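Local coordinates for putative fructosamine-3-kinase (Thermobifida fusca YX, PDB 3F7W), which is probably a kinase of the fructosamine kinase family, a group related to the protein kinases in fold, at residues T13-A18 and V34-G39. Numbering follows the deposited sequence.
Sequences TGREVA and VELADG. With EDO (1,2-ethanediol), chain E.
The guanidinium of Arg15 lies with one face against Leu36, whose CD1 sits over its centre, 3.5 Å above the plane. In that plane, at the edge, NH2 meets the carboxylate of Asp38 in a salt bridge, 3.1 Å from NH2 to OD2, although the carboxylate is turned nearly square to the guanidinium, the two planes 88° apart. The arginine thus illustrates how one flat cation can use an apolar face and a polar edge at once. Bends at chi2 and chi3 (-79° and -68°) fold its chain around the leucine, and Arg15 CB also touches Leu36 CD1, at 3.7 Å. An ethanediol molecule, probably from the crystallisation liquor, takes hydrogen bonds from NH1 and NH2, while the other carboxylate oxygen of Asp38 is bonded to Thr40. Were Leu36 an alanine, a gap would probably open beneath the guanidinium and leave it freer to swing away from Asp38.

Deeper in, Val17 CG1 packs on Val34 CG1 at 3.5 Å, and helix 3-13 covers this apolar side through Val5, Ala6 and Val9. Two backbone bonds join the two segments: Ala37 N to Glu16 O (2.9 Å) and Ala18 N to Glu35 O (2.7 Å). Between them Val17 and Leu36 form an antiparallel non-hydrogen-bonded pair. Arg15 is positioned in turn by an ST turn, its N bonded to Thr13 OG1 just after the helix, and Asp38 by the type I turn from Leu36 to Gly39. The arrangement is the open end of the hairpin of strands 17-26 and 29-36, at the edge of the five-stranded antiparallel sheet characteristic of the N-terminal lobe of kinase-like folds.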
loop_
_atom_site.group_PDB
_atom_site.type_symbol
_atom_site.label_atom_id
_atom_site.label_comp_id
_atom_site.label_asym_id
_atom_site.label_seq_id
_atom_site.Cartn_x
_atom_site.Cartn_y
_atom_site.Cartn_z
ATOM N N THR A 13 -11.802 8.720 20.356
ATOM C CA THR A 13 -12.959 7.831 20.093
ATOM C C THR A 13 -14.173 8.080 20.948
ATOM O O THR A 13 -15.252 7.584 20.647
ATOM C CB THR A 13 -12.572 6.353 20.296
ATOM O OG1 THR A 13 -12.329 6.097 21.696
ATOM C CG2 THR A 13 -11.377 6.015 19.474
ATOM N N GLY A 14 -13.991 8.798 22.050
ATOM C CA GLY A 14 -15.016 9.005 23.052
ATOM C C GLY A 14 -15.335 7.773 23.895
ATOM O O GLY A 14 -16.276 7.786 24.657
ATOM N N ARG A 15 -14.551 6.713 23.752
ATOM C CA ARG A 15 -14.820 5.447 24.430
ATOM C C ARG A 15 -13.811 5.218 25.561
ATOM O O ARG A 15 -12.647 5.595 25.443
ATOM C CB ARG A 15 -14.709 4.304 23.422
ATOM C CG ARG A 15 -15.688 4.376 22.243
ATOM C CD ARG A 15 -17.067 3.914 22.615
ATOM N NE ARG A 15 -17.074 2.479 22.901
ATOM C CZ ARG A 15 -17.212 1.506 22.000
ATOM N NH1 ARG A 15 -17.384 1.784 20.713
ATOM N NH2 ARG A 15 -17.186 0.230 22.385
ATOM N N GLU A 16 -14.259 4.572 26.629
ATOM C CA GLU A 16 -13.404 4.256 27.778
ATOM C C GLU A 16 -12.411 3.141 27.426
ATOM O O GLU A 16 -12.802 2.149 26.825
ATOM C CB GLU A 16 -14.275 3.843 28.969
ATOM C CG GLU A 16 -13.508 3.784 30.267
ATOM C CD GLU A 16 -14.326 3.247 31.458
ATOM O OE1 GLU A 16 -15.549 3.019 31.327
ATOM O OE2 GLU A 16 -13.706 3.036 32.519
ATOM N N VAL A 17 -11.132 3.322 27.778
ATOM C CA VAL A 17 -10.068 2.316 27.542
ATOM C C VAL A 17 -9.825 1.442 28.787
ATOM O O VAL A 17 -9.599 1.957 29.878
ATOM C CB VAL A 17 -8.763 2.992 27.073
ATOM C CG1 VAL A 17 -7.598 1.993 27.009
ATOM C CG2 VAL A 17 -8.980 3.669 25.683
ATOM N N ALA A 18 -9.916 0.125 28.627
ATOM C CA ALA A 18 -9.710 -0.832 29.732
ATOM C C ALA A 18 -8.272 -1.375 29.783
ATOM O O ALA A 18 -7.798 -1.740 30.855
ATOM C CB ALA A 18 -10.696 -1.986 29.629
ATOM N N VAL A 34 -5.240 -1.986 21.954
ATOM C CA VAL A 34 -5.954 -1.219 22.989
ATOM C C VAL A 34 -7.359 -1.783 23.107
ATOM O O VAL A 34 -8.071 -1.898 22.099
ATOM C CB VAL A 34 -6.018 0.298 22.635
ATOM C CG1 VAL A 34 -6.862 1.046 23.676
ATOM C CG2 VAL A 34 -4.603 0.874 22.564
ATOM N N GLU A 35 -7.766 -2.103 24.330
ATOM C CA GLU A 35 -9.068 -2.701 24.566
ATOM C C GLU A 35 -9.972 -1.718 25.276
ATOM O O GLU A 35 -9.607 -1.122 26.300
ATOM C CB GLU A 35 -8.927 -3.984 25.382
ATOM C CG GLU A 35 -10.199 -4.827 25.412
ATOM C CD GLU A 35 -10.007 -6.169 26.116
ATOM O OE1 GLU A 35 -9.129 -6.942 25.686
ATOM O OE2 GLU A 35 -10.741 -6.447 27.096
ATOM N N LEU A 36 -11.161 -1.534 24.720
ATOM C CA LEU A 36 -12.156 -0.637 25.297
ATOM C C LEU A 36 -12.892 -1.344 26.421
ATOM O O LEU A 36 -12.771 -2.563 26.571
ATOM C CB LEU A 36 -13.167 -0.206 24.225
ATOM C CG LEU A 36 -12.565 0.481 22.991
ATOM C CD1 LEU A 36 -13.702 0.970 22.073
ATOM C CD2 LEU A 36 -11.656 1.642 23.381
ATOM N N ALA A 37 -13.699 -0.583 27.157
ATOM C CA ALA A 37 -14.415 -1.104 28.332
ATOM C C ALA A 37 -15.326 -2.279 28.017
ATOM O O ALA A 37 -15.492 -3.145 28.858
ATOM C CB ALA A 37 -15.201 -0.000 29.028
ATOM N N ASP A 38 -15.920 -2.310 26.826
ATOM C CA ASP A 38 -16.802 -3.415 26.431
ATOM C C ASP A 38 -16.084 -4.594 25.795
ATOM O O ASP A 38 -16.737 -5.487 25.258
ATOM C CB ASP A 38 -17.930 -2.919 25.508
ATOM C CG ASP A 38 -17.475 -2.669 24.066
ATOM O OD1 ASP A 38 -16.249 -2.623 23.771
ATOM O OD2 ASP A 38 -18.381 -2.510 23.215
ATOM N N GLY A 39 -14.744 -4.586 25.812
ATOM C CA GLY A 39 -13.968 -5.655 25.195
ATOM C C GLY A 39 -13.527 -5.378 23.773
ATOM O O GLY A 39 -12.719 -6.128 23.233
HETATM C C1 EDO E . -17.342 -1.586 18.315
HETATM O O1 EDO E . -17.117 -1.159 19.651
HETATM C C2 EDO E . -18.266 -0.648 17.548
HETATM O O2 EDO E . -19.077 0.140 18.407
#